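Local coordinates for protein acetyltransferase (Agrobacterium tumefaciens, PDB 2DXQ) that probably transfers an acetyl group from acetyl-coenzyme A to an acceptor, as GNAT-family acetyltransferases do, at residues A[4-12]-A[52-60]; A[16-24]-A[60-68]. One frame throughout, in Å; residues are numbered along the deposited sequence.

Contact 1 (A[4-12]-A[52-60])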
ATOM      1  N   ASP A   4      15.397  15.522 -23.743  1.00 34.16           N
ATOM      2  CA  ASP A   4      16.307  14.421 -24.174  1.00 33.48           C
ATOM      3  C   ASP A   4      15.513  13.210 -24.688  1.00 31.80           C
ATOM      4  O   ASP A   4      14.282  13.146 -24.561  1.00 32.06           O
ATOM      5  CB  ASP A   4      17.253  14.023 -23.031  1.00 34.63           C
ATOM      6  CG  ASP A   4      18.661  13.617 -23.526  1.00 37.33           C
ATOM      7  OD1 ASP A   4      18.834  13.182 -24.699  1.00 40.60           O
ATOM      8  OD2 ASP A   4      19.611  13.715 -22.719  1.00 41.11           O
ATOM      9  N   ALA A   5      16.230  12.254 -25.269  1.00 29.10           N
ATOM     10  CA  ALA A   5      15.624  11.097 -25.913  1.00 26.52           C
ATOM     11  C   ALA A   5      15.082  10.094 -24.902  1.00 24.99           C
ATOM     12  O   ALA A   5      14.125   9.384 -25.185  1.00 23.93           O
ATOM     13  CB  ALA A   5      16.634  10.418 -26.814  1.00 26.67           C
ATOM     14  N   ILE A   6      15.740  10.003 -23.752  1.00 23.24           N
ATOM     15  CA  ILE A   6      15.289   9.105 -22.686  1.00 22.32           C
ATOM     16  C   ILE A   6      15.253   9.923 -21.416  1.00 22.16           C
ATOM     17  O   ILE A   6      16.233  10.601 -21.074  1.00 22.30           O
ATOM     18  CB  ILE A   6      16.216   7.868 -22.508  1.00 22.26           C
ATOM     19  CG1 ILE A   6      16.155   6.962 -23.743  1.00 22.39           C
ATOM     20  CG2 ILE A   6      15.824   7.057 -21.237  1.00 21.63           C
ATOM     21  CD1 ILE A   6      17.193   5.882 -23.769  1.00 22.65           C
ATOM     22  N   SER A   7      14.124   9.876 -20.714  1.00 21.28           N
ATOM     23  CA  SER A   7      14.033  10.570 -19.451  1.00 20.87           C
ATOM     24  C   SER A   7      13.246   9.774 -18.407  1.00 19.92           C
ATOM     25  O   SER A   7      12.666   8.732 -18.707  1.00 19.26           O
ATOM     26  CB  SER A   7      13.434  11.952 -19.645  1.00 21.80           C
ATOM     27  OG  SER A   7      13.574  12.690 -18.457  1.00 26.59           O
ATOM     28  N   LEU A   8      13.251  10.291 -17.187  1.00 19.14           N
ATOM     29  CA  LEU A   8      12.591   9.677 -16.046  1.00 19.25           C
ATOM     30  C   LEU A   8      12.124  10.851 -15.197  1.00 18.77           C
ATOM     31  O   LEU A   8      12.924  11.728 -14.862  1.00 19.48           O
ATOM     32  CB  LEU A   8      13.618   8.844 -15.288  1.00 19.90           C
ATOM     33  CG  LEU A   8      13.275   8.306 -13.902  1.00 22.58           C
ATOM     34  CD1 LEU A   8      12.364   7.124 -14.016  1.00 24.39           C
ATOM     35  CD2 LEU A   8      14.569   7.916 -13.206  1.00 23.05           C
ATOM     36  N   ARG A   9      10.839  10.874 -14.851  1.00 17.91           N
ATOM     37  CA  ARG A   9      10.273  11.971 -14.068  1.00 17.41           C
ATOM     38  C   ARG A   9       8.957  11.548 -13.436  1.00 17.14           C
ATOM     39  O   ARG A   9       8.409  10.506 -13.784  1.00 16.33           O
ATOM     40  CB  ARG A   9      10.038  13.185 -14.960  1.00 17.52           C
ATOM     41  CG  ARG A   9       9.236  12.887 -16.209  1.00 18.32           C
ATOM     42  CD  ARG A   9       8.987  14.164 -17.020  1.00 19.62           C
ATOM     43  NE  ARG A   9       8.224  13.876 -18.235  1.00 20.26           N
ATOM     44  CZ  ARG A   9       6.910  13.704 -18.264  1.00 22.19           C
ATOM     45  NH1 ARG A   9       6.200  13.775 -17.140  1.00 22.07           N
ATOM     46  NH2 ARG A   9       6.305  13.453 -19.413  1.00 22.30           N
ATOM     47  N   ALA A  10       8.465  12.366 -12.512  1.00 17.30           N
ATOM     48  CA  ALA A  10       7.114  12.220 -12.013  1.00 17.87           C
ATOM     49  C   ALA A  10       6.150  12.638 -13.108  1.00 18.92           C
ATOM     50  O   ALA A  10       6.451  13.541 -13.914  1.00 17.78           O
ATOM     51  CB  ALA A  10       6.894  13.079 -10.757  1.00 18.40           C
ATOM     52  N   ALA A  11       4.996  11.976 -13.142  1.00 19.14           N
ATOM     53  CA  ALA A  11       3.919  12.342 -14.052  1.00 20.86           C
ATOM     54  C   ALA A  11       3.260  13.632 -13.592  1.00 21.86           C
ATOM     55  O   ALA A  11       3.299  13.980 -12.403  1.00 22.72           O
ATOM     56  CB  ALA A  11       2.878  11.223 -14.134  1.00 20.98           C
ATOM     57  N   GLY A  12       2.649  14.329 -14.543  1.00 22.51           N
ATOM     58  CA  GLY A  12       1.914  15.563 -14.265  1.00 24.00           C
ATOM     59  C   GLY A  12       0.747  15.683 -15.224  1.00 24.78           C
ATOM     60  O   GLY A  12       0.446  14.734 -15.945  1.00 24.58           O
ATOM     61  N   THR A  52       3.331   9.327  -5.759  1.00 13.31           N
ATOM     62  CA  THR A  52       3.970   9.828  -6.970  1.00 14.64           C
ATOM     63  C   THR A  52       3.879   8.764  -8.049  1.00 14.69           C
ATOM     64  O   THR A  52       4.222   7.611  -7.800  1.00 14.32           O
ATOM     65  CB  THR A  52       5.453  10.202  -6.751  1.00 14.67           C
ATOM     66  OG1 THR A  52       5.585  11.125  -5.659  1.00 16.79           O
ATOM     67  CG2 THR A  52       6.010  10.841  -8.021  1.00 16.44           C
ATOM     68  N   ILE A  53       3.392   9.149  -9.229  1.00 14.87           N
ATOM     69  CA  ILE A  53       3.414   8.259 -10.386  1.00 14.31           C
ATOM     70  C   ILE A  53       4.690   8.627 -11.149  1.00 14.83           C
ATOM     71  O   ILE A  53       4.862   9.785 -11.534  1.00 15.33           O
ATOM     72  CB  ILE A  53       2.203   8.479 -11.336  1.00 14.24           C
ATOM     73  CG1 ILE A  53       0.857   8.283 -10.623  1.00 14.16           C
ATOM     74  CG2 ILE A  53       2.319   7.534 -12.559  1.00 13.36           C
ATOM     75  CD1 ILE A  53      -0.372   8.823 -11.435  1.00 15.33           C
ATOM     76  N   PHE A  54       5.580   7.653 -11.358  1.00 13.73           N
ATOM     77  CA  PHE A  54       6.794   7.889 -12.126  1.00 13.30           C
ATOM     78  C   PHE A  54       6.642   7.311 -13.519  1.00 12.96           C
ATOM     79  O   PHE A  54       6.007   6.279 -13.673  1.00 12.41           O
ATOM     80  CB  PHE A  54       7.993   7.260 -11.432  1.00 13.78           C
ATOM     81  CG  PHE A  54       8.372   7.958 -10.166  1.00 15.51           C
ATOM     82  CD1 PHE A  54       8.941   9.235 -10.213  1.00 18.66           C
ATOM     83  CD2 PHE A  54       8.132   7.364  -8.931  1.00 17.80           C
ATOM     84  CE1 PHE A  54       9.290   9.908  -9.026  1.00 17.98           C
ATOM     85  CE2 PHE A  54       8.470   8.020  -7.749  1.00 17.42           C
ATOM     86  CZ  PHE A  54       9.048   9.283  -7.794  1.00 17.51           C
ATOM     87  N   VAL A  55       7.214   7.990 -14.518  1.00 12.86           N
ATOM     88  CA  VAL A  55       7.255   7.491 -15.892  1.00 13.60           C
ATOM     89  C   VAL A  55       8.684   7.509 -16.444  1.00 13.85           C
ATOM     90  O   VAL A  55       9.456   8.410 -16.142  1.00 14.60           O
ATOM     91  CB  VAL A  55       6.326   8.291 -16.864  1.00 14.17           C
ATOM     92  CG1 VAL A  55       4.856   7.982 -16.595  1.00 14.68           C
ATOM     93  CG2 VAL A  55       6.569   9.817 -16.770  1.00 14.28           C
ATOM     94  N   ALA A  56       9.035   6.492 -17.229  1.00 13.94           N
ATOM     95  CA  ALA A  56      10.207   6.572 -18.091  1.00 14.08           C
ATOM     96  C   ALA A  56       9.672   6.966 -19.447  1.00 14.40           C
ATOM     97  O   ALA A  56       8.608   6.482 -19.870  1.00 13.70           O
ATOM     98  CB  ALA A  56      10.927   5.211 -18.178  1.00 14.07           C
ATOM     99  N   THR A  57      10.368   7.878 -20.115  1.00 13.99           N
ATOM    100  CA  THR A  57       9.886   8.358 -21.401  1.00 15.12           C
ATOM    101  C   THR A  57      10.943   8.106 -22.453  1.00 14.98           C
ATOM    102  O   THR A  57      12.134   8.113 -22.151  1.00 15.33           O
ATOM    103  CB  THR A  57       9.532   9.875 -21.404  1.00 15.05           C
ATOM    104  OG1 THR A  57      10.702  10.625 -21.071  1.00 17.60           O
ATOM    105  CG2 THR A  57       8.407  10.203 -20.407  1.00 17.01           C
ATOM    106  N   GLU A  58      10.482   7.847 -23.672  1.00 15.73           N
ATOM    107  CA  GLU A  58      11.354   7.670 -24.823  1.00 15.67           C
ATOM    108  C   GLU A  58      10.832   8.609 -25.918  1.00 16.36           C
ATOM    109  O   GLU A  58       9.673   8.477 -26.337  1.00 16.68           O
ATOM    110  CB  GLU A  58      11.272   6.204 -25.258  1.00 15.55           C
ATOM    111  CG  GLU A  58      12.235   5.763 -26.378  1.00 15.70           C
ATOM    112  CD  GLU A  58      11.781   4.478 -27.016  1.00 18.15           C
ATOM    113  OE1 GLU A  58      12.207   3.395 -26.558  1.00 16.51           O
ATOM    114  OE2 GLU A  58      10.968   4.530 -27.976  1.00 19.19           O
ATOM    115  N   ASN A  59      11.659   9.565 -26.359  1.00 16.56           N
ATOM    116  CA  ASN A  59      11.194  10.623 -27.282  1.00 17.52           C
ATOM    117  C   ASN A  59       9.924  11.293 -26.745  1.00 18.44           C
ATOM    118  O   ASN A  59       9.004  11.605 -27.512  1.00 18.95           O
ATOM    119  CB  ASN A  59      10.910  10.059 -28.680  1.00 17.05           C
ATOM    120  CG  ASN A  59      12.028   9.195 -29.200  1.00 16.85           C
ATOM    121  OD1 ASN A  59      11.819   8.031 -29.559  1.00 17.84           O
ATOM    122  ND2 ASN A  59      13.221   9.747 -29.224  1.00 13.58           N
ATOM    123  N   GLY A  60       9.868  11.464 -25.423  1.00 19.28           N
ATOM    124  CA  GLY A  60       8.712  12.093 -24.765  1.00 20.01           C
ATOM    125  C   GLY A  60       7.515  11.200 -24.476  1.00 20.71           C
ATOM    126  O   GLY A  60       6.624  11.611 -23.738  1.00 21.43           O
TER
HETATM  127  O   HOH W   1      11.892  11.277 -23.444  1.00 18.99           O
HETATM  128  O   HOH W   2       9.945  13.493 -20.541  1.00 36.42           O
HETATM  129  O   HOH W   3       7.254  13.934 -21.900  1.00 36.61           O
HETATM  130  O   HOH W   4       2.631  11.949  -9.690  1.00 22.68           O

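Contact 2 (A[16-24]-A[60-68])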
ATOM      1  N   LEU A  16      -1.689  12.241 -18.735  1.00 18.80           N
ATOM      2  CA  LEU A  16      -2.813  11.333 -18.574  1.00 17.87           C
ATOM      3  C   LEU A  16      -3.082  10.417 -19.769  1.00 17.65           C
ATOM      4  O   LEU A  16      -3.240   9.205 -19.565  1.00 17.40           O
ATOM      5  CB  LEU A  16      -4.075  12.091 -18.095  1.00 17.90           C
ATOM      6  CG  LEU A  16      -5.286  11.232 -17.724  1.00 17.15           C
ATOM      7  CD1 LEU A  16      -4.917  10.096 -16.753  1.00 15.03           C
ATOM      8  CD2 LEU A  16      -6.392  12.139 -17.131  1.00 17.68           C
ATOM      9  N   PRO A  17      -3.150  10.961 -21.020  1.00 17.63           N
ATOM     10  CA  PRO A  17      -3.353  10.056 -22.162  1.00 17.54           C
ATOM     11  C   PRO A  17      -2.323   8.919 -22.231  1.00 16.91           C
ATOM     12  O   PRO A  17      -2.692   7.751 -22.419  1.00 16.46           O
ATOM     13  CB  PRO A  17      -3.224  10.995 -23.379  1.00 17.98           C
ATOM     14  CG  PRO A  17      -3.650  12.310 -22.867  1.00 17.72           C
ATOM     15  CD  PRO A  17      -3.101  12.373 -21.455  1.00 17.92           C
ATOM     16  N   GLY A  18      -1.045   9.263 -22.053  1.00 16.71           N
ATOM     17  CA  GLY A  18       0.044   8.279 -22.100  1.00 16.42           C
ATOM     18  C   GLY A  18      -0.024   7.231 -21.002  1.00 16.47           C
ATOM     19  O   GLY A  18       0.212   6.049 -21.248  1.00 16.80           O
ATOM     20  N   LEU A  19      -0.377   7.666 -19.794  1.00 15.90           N
ATOM     21  CA  LEU A  19      -0.579   6.760 -18.659  1.00 15.99           C
ATOM     22  C   LEU A  19      -1.737   5.815 -18.904  1.00 15.44           C
ATOM     23  O   LEU A  19      -1.649   4.624 -18.619  1.00 15.34           O
ATOM     24  CB  LEU A  19      -0.854   7.559 -17.390  1.00 15.77           C
ATOM     25  CG  LEU A  19       0.371   8.123 -16.689  1.00 18.01           C
ATOM     26  CD1 LEU A  19      -0.084   9.073 -15.578  1.00 19.10           C
ATOM     27  CD2 LEU A  19       1.227   6.981 -16.146  1.00 18.87           C
ATOM     28  N   LEU A  20      -2.829   6.335 -19.450  1.00 15.19           N
ATOM     29  CA  LEU A  20      -3.970   5.461 -19.742  1.00 14.94           C
ATOM     30  C   LEU A  20      -3.596   4.370 -20.755  1.00 15.22           C
ATOM     31  O   LEU A  20      -4.005   3.214 -20.620  1.00 14.94           O
ATOM     32  CB  LEU A  20      -5.189   6.284 -20.199  1.00 14.91           C
ATOM     33  CG  LEU A  20      -5.847   7.183 -19.136  1.00 15.09           C
ATOM     34  CD1 LEU A  20      -6.902   8.080 -19.780  1.00 13.56           C
ATOM     35  CD2 LEU A  20      -6.512   6.306 -18.047  1.00 13.79           C
ATOM     36  N   GLU A  21      -2.791   4.717 -21.755  1.00 16.09           N
ATOM     37  CA  GLU A  21      -2.312   3.708 -22.708  1.00 16.60           C
ATOM     38  C   GLU A  21      -1.504   2.606 -22.036  1.00 15.73           C
ATOM     39  O   GLU A  21      -1.673   1.418 -22.342  1.00 16.08           O
ATOM     40  CB  GLU A  21      -1.522   4.373 -23.839  1.00 17.52           C
ATOM     41  CG  GLU A  21      -2.378   5.354 -24.635  1.00 22.71           C
ATOM     42  CD  GLU A  21      -1.707   5.878 -25.889  1.00 28.19           C
ATOM     43  OE1 GLU A  21      -0.584   5.435 -26.214  1.00 29.68           O
ATOM     44  OE2 GLU A  21      -2.327   6.736 -26.558  1.00 32.01           O
ATOM     45  N   LEU A  22      -0.646   2.991 -21.096  1.00 15.39           N
ATOM     46  CA  LEU A  22       0.124   2.008 -20.329  1.00 14.47           C
ATOM     47  C   LEU A  22      -0.784   1.111 -19.497  1.00 14.62           C
ATOM     48  O   LEU A  22      -0.602  -0.092 -19.461  1.00 14.30           O
ATOM     49  CB  LEU A  22       1.162   2.703 -19.439  1.00 14.25           C
ATOM     50  CG  LEU A  22       2.348   3.337 -20.176  1.00 13.35           C
ATOM     51  CD1 LEU A  22       3.199   4.152 -19.203  1.00 13.74           C
ATOM     52  CD2 LEU A  22       3.206   2.240 -20.845  1.00 16.38           C
ATOM     53  N   TYR A  23      -1.780   1.696 -18.841  1.00 14.79           N
ATOM     54  CA  TYR A  23      -2.667   0.905 -17.992  1.00 15.12           C
ATOM     55  C   TYR A  23      -3.584  -0.004 -18.810  1.00 15.69           C
ATOM     56  O   TYR A  23      -4.023  -1.041 -18.326  1.00 15.48           O
ATOM     57  CB  TYR A  23      -3.469   1.818 -17.063  1.00 15.50           C
ATOM     58  CG  TYR A  23      -2.637   2.583 -16.050  1.00 14.41           C
ATOM     59  CD1 TYR A  23      -1.500   2.017 -15.463  1.00 13.69           C
ATOM     60  CD2 TYR A  23      -3.011   3.854 -15.656  1.00 15.07           C
ATOM     61  CE1 TYR A  23      -0.755   2.713 -14.531  1.00 15.24           C
ATOM     62  CE2 TYR A  23      -2.293   4.562 -14.710  1.00 15.99           C
ATOM     63  CZ  TYR A  23      -1.159   3.991 -14.153  1.00 15.69           C
ATOM     64  OH  TYR A  23      -0.450   4.695 -13.217  1.00 18.52           O
ATOM     65  N   GLN A  24      -3.828   0.356 -20.064  1.00 15.87           N
ATOM     66  CA  GLN A  24      -4.521  -0.538 -20.993  1.00 17.18           C
ATOM     67  C   GLN A  24      -3.653  -1.742 -21.381  1.00 17.88           C
ATOM     68  O   GLN A  24      -4.165  -2.857 -21.555  1.00 18.63           O
ATOM     69  CB  GLN A  24      -5.029   0.248 -22.210  1.00 17.87           C
ATOM     70  CG  GLN A  24      -6.243   1.111 -21.801  1.00 20.45           C
ATOM     71  CD  GLN A  24      -6.457   2.370 -22.623  1.00 24.82           C
ATOM     72  OE1 GLN A  24      -6.016   2.460 -23.773  1.00 26.57           O
ATOM     73  NE2 GLN A  24      -7.169   3.354 -22.035  1.00 25.21           N
ATOM     74  N   GLY A  60       9.868  11.464 -25.423  1.00 19.28           N
ATOM     75  CA  GLY A  60       8.712  12.093 -24.765  1.00 20.01           C
ATOM     76  C   GLY A  60       7.515  11.200 -24.476  1.00 20.71           C
ATOM     77  O   GLY A  60       6.624  11.611 -23.738  1.00 21.43           O
ATOM     78  N   LYS A  61       7.481   9.997 -25.050  1.00 20.32           N
ATOM     79  CA  LYS A  61       6.374   9.062 -24.812  1.00 20.67           C
ATOM     80  C   LYS A  61       6.615   8.230 -23.552  1.00 19.74           C
ATOM     81  O   LYS A  61       7.681   7.613 -23.418  1.00 19.28           O
ATOM     82  CB  LYS A  61       6.174   8.114 -25.995  1.00 21.01           C
ATOM     83  CG  LYS A  61       4.910   7.262 -25.860  1.00 24.93           C
ATOM     84  CD  LYS A  61       4.855   6.136 -26.875  1.00 29.40           C
ATOM     85  CE  LYS A  61       3.478   5.499 -26.859  1.00 33.11           C
ATOM     86  NZ  LYS A  61       3.570   4.028 -27.082  1.00 35.73           N
ATOM     87  N   PRO A  62       5.637   8.204 -22.621  1.00 18.80           N
ATOM     88  CA  PRO A  62       5.753   7.261 -21.511  1.00 17.90           C
ATOM     89  C   PRO A  62       5.837   5.815 -22.011  1.00 17.58           C
ATOM     90  O   PRO A  62       4.981   5.364 -22.792  1.00 18.14           O
ATOM     91  CB  PRO A  62       4.453   7.494 -20.707  1.00 18.45           C
ATOM     92  CG  PRO A  62       4.071   8.905 -21.043  1.00 18.88           C
ATOM     93  CD  PRO A  62       4.431   9.054 -22.498  1.00 19.31           C
ATOM     94  N   VAL A  63       6.874   5.103 -21.578  1.00 15.94           N
ATOM     95  CA  VAL A  63       7.089   3.714 -21.985  1.00 14.79           C
ATOM     96  C   VAL A  63       7.139   2.747 -20.801  1.00 13.74           C
ATOM     97  O   VAL A  63       7.147   1.535 -20.991  1.00 13.11           O
ATOM     98  CB  VAL A  63       8.367   3.550 -22.844  1.00 14.78           C
ATOM     99  CG1 VAL A  63       8.175   4.181 -24.225  1.00 15.78           C
ATOM    100  CG2 VAL A  63       9.581   4.178 -22.151  1.00 14.76           C
ATOM    101  N   ALA A  64       7.222   3.293 -19.588  1.00 13.07           N
ATOM    102  CA  ALA A  64       7.068   2.484 -18.364  1.00 13.00           C
ATOM    103  C   ALA A  64       6.551   3.369 -17.260  1.00 12.48           C
ATOM    104  O   ALA A  64       6.715   4.592 -17.308  1.00 12.95           O
ATOM    105  CB  ALA A  64       8.385   1.838 -17.933  1.00 13.50           C
ATOM    106  N   THR A  65       5.953   2.751 -16.253  1.00 12.68           N
ATOM    107  CA  THR A  65       5.458   3.513 -15.110  1.00 11.98           C
ATOM    108  C   THR A  65       5.455   2.643 -13.862  1.00 12.33           C
ATOM    109  O   THR A  65       5.430   1.409 -13.946  1.00 12.73           O
ATOM    110  CB  THR A  65       4.032   4.088 -15.379  1.00 11.88           C
ATOM    111  OG1 THR A  65       3.620   4.925 -14.283  1.00 12.57           O
ATOM    112  CG2 THR A  65       3.025   2.990 -15.546  1.00 12.40           C
ATOM    113  N   ALA A  66       5.544   3.309 -12.713  1.00 12.11           N
ATOM    114  CA  ALA A  66       5.343   2.685 -11.398  1.00 12.49           C
ATOM    115  C   ALA A  66       4.820   3.779 -10.486  1.00 12.65           C
ATOM    116  O   ALA A  66       5.254   4.938 -10.590  1.00 12.55           O
ATOM    117  CB  ALA A  66       6.656   2.147 -10.864  1.00 12.14           C
ATOM    118  N   THR A  67       3.927   3.407  -9.569  1.00 12.09           N
ATOM    119  CA  THR A  67       3.378   4.371  -8.624  1.00 12.13           C
ATOM    120  C   THR A  67       3.935   4.080  -7.235  1.00 12.04           C
ATOM    121  O   THR A  67       3.894   2.938  -6.766  1.00 12.05           O
ATOM    122  CB  THR A  67       1.843   4.297  -8.601  1.00 12.21           C
ATOM    123  OG1 THR A  67       1.330   4.567  -9.920  1.00 12.99           O
ATOM    124  CG2 THR A  67       1.249   5.281  -7.555  1.00 12.02           C
ATOM    125  N   LEU A  68       4.449   5.123  -6.592  1.00 12.11           N
ATOM    126  CA  LEU A  68       4.995   5.017  -5.251  1.00 12.35           C
ATOM    127  C   LEU A  68       3.992   5.578  -4.261  1.00 13.35           C
ATOM    128  O   LEU A  68       3.464   6.672  -4.464  1.00 13.29           O
ATOM    129  CB  LEU A  68       6.301   5.805  -5.149  1.00 11.94           C
ATOM    130  CG  LEU A  68       6.975   5.864  -3.782  1.00 12.37           C
ATOM    131  CD1 LEU A  68       7.399   4.462  -3.294  1.00 12.50           C
ATOM    132  CD2 LEU A  68       8.184   6.808  -3.900  1.00 12.33           C
TER
HETATM  133  O   HOH W   5       2.247   5.751 -23.354  1.00 31.02           O
HETATM  134  O   HOH W   6       1.959   3.589 -12.386  1.00 15.32           O

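Contact 1 (A[4-12]-A[52-60])
Arg9 and Val55 lie side by side on one face of an antiparallel strand pair, 6-10 against 52-58, the first two strands of the GNAT sheet. The axes approach to 4.6 Å with directions 161° apart. Backbone bonds at the hydrogen-bonded pairs Ser7-Thr57 and Arg9-Val55 fix the register, and Asn59 N to Ala5 O and Ala11 N to Ile53 O prolong the ladder at its two ends. The Arg9 chain is extended from CG to NE and runs alongside Val55. Its guanidinium has Val55 CG2 over one face, toward the rim, with NH1 to CG2 at 4.0 Å. Thr57 crosses the arginine at about a right angle, its CG2 reaching NH2 of Arg9. The charged end is pinned in several directions: NH1 donates to Ala10 O nearly in the guanidinium plane and makes a salt bridge with Asp15, while NH2 reaches Gly60 O through a water. On the other face, that of Leu8 and Ala56, Leu8 packs on Thr101 and His105 of helix 98-112; the Phe54 ring, whose side chain diverges from that of Ala10, meets His105 edge-to-face. Thr52 CG2 lies over one face of that ring, offset toward its rim, and also touches Ala10 CB at 3.6 Å. Thr57 holds OG1 between its backbone N and carbonyl carbon (chi1 60°), which puts the hydroxyl 3.4 Å from Ser7 CB. Two waters hydrogen-bond to Thr57 OG1: one, 2.7 Å from it, accepts from Gly60 N, and the other, in the guanidinium plane, accepts from Arg9 NE.

Contact 2 (A[16-24]-A[60-68])
Leu22 sets CG anti to its carbonyl carbon (chi1 -71°), and the chain beyond it spreads the two methyls over strand 61-68: CD1 lies 3.8 Å from Thr65 CG2 and also meets Pro62 CB, while CD2 rests on the Val63 carbonyl. Thr65 turns OG1 anti to its own N (chi1 -175°), leaving CG2 between N and the carbonyl carbon, where it meets both Leu22 and Tyr23 CE1. Leu19 crosses Thr65 at about a right angle, its CD2 3.7 Å from OG1. That hydroxyl is hydrogen-bonded to Phe54 O, outside the two segments, and accepts a hydrogen bond from a water, which links it to Thr67 OG1 and, in the plane of the ring, to Tyr23 OH at 2.8 Å. A second water donates to Gly18 O and Pro62 O, bridging the backbones where Gly18 CA comes 4.2 Å from Pro62 CG. Glu21 OE1 and Lys61 NZ, at 4.5 Å, are too far apart for a salt bridge. The axes of helix 16-24 and strand 61-68 approach to 8.2 Å, their directions 33° apart. Val63 and Ala64 form a classic beta bulge opposite Ala56 of strand 51-58; Leu19 also packs on Phe42 of helix 35-47, and Tyr23 on Asn86 of strand 81-88 and Thr75 of the second subunit.

Overall arrangement
Contact 1 pairs two strands within the sheet, and contact 2 lays a helix on the next strand of that sheet; their centres are about 9 Å apart. Strands 51-58 and 61-71 are sheet neighbours, and their hairpin turn supplies Gly60 to both contacts. Two probable backbone hydrogen bonds, Thr52 O to Leu68 N and Ala56 O to Val63 N, each 2.8 Å, tie the contacts together, and Ile53 CG2 packs 3.4 Å from Thr65 OG1. Strand 6-10 is followed by helix 16-26, and strand 51-58 by 61-71, so the segments alternate. A bound phosphate, probably from the crystallisation liquor, lies about 4 Å from the Ile6 side chain, and a bound phosphate is about 6 Å from that of Ala64.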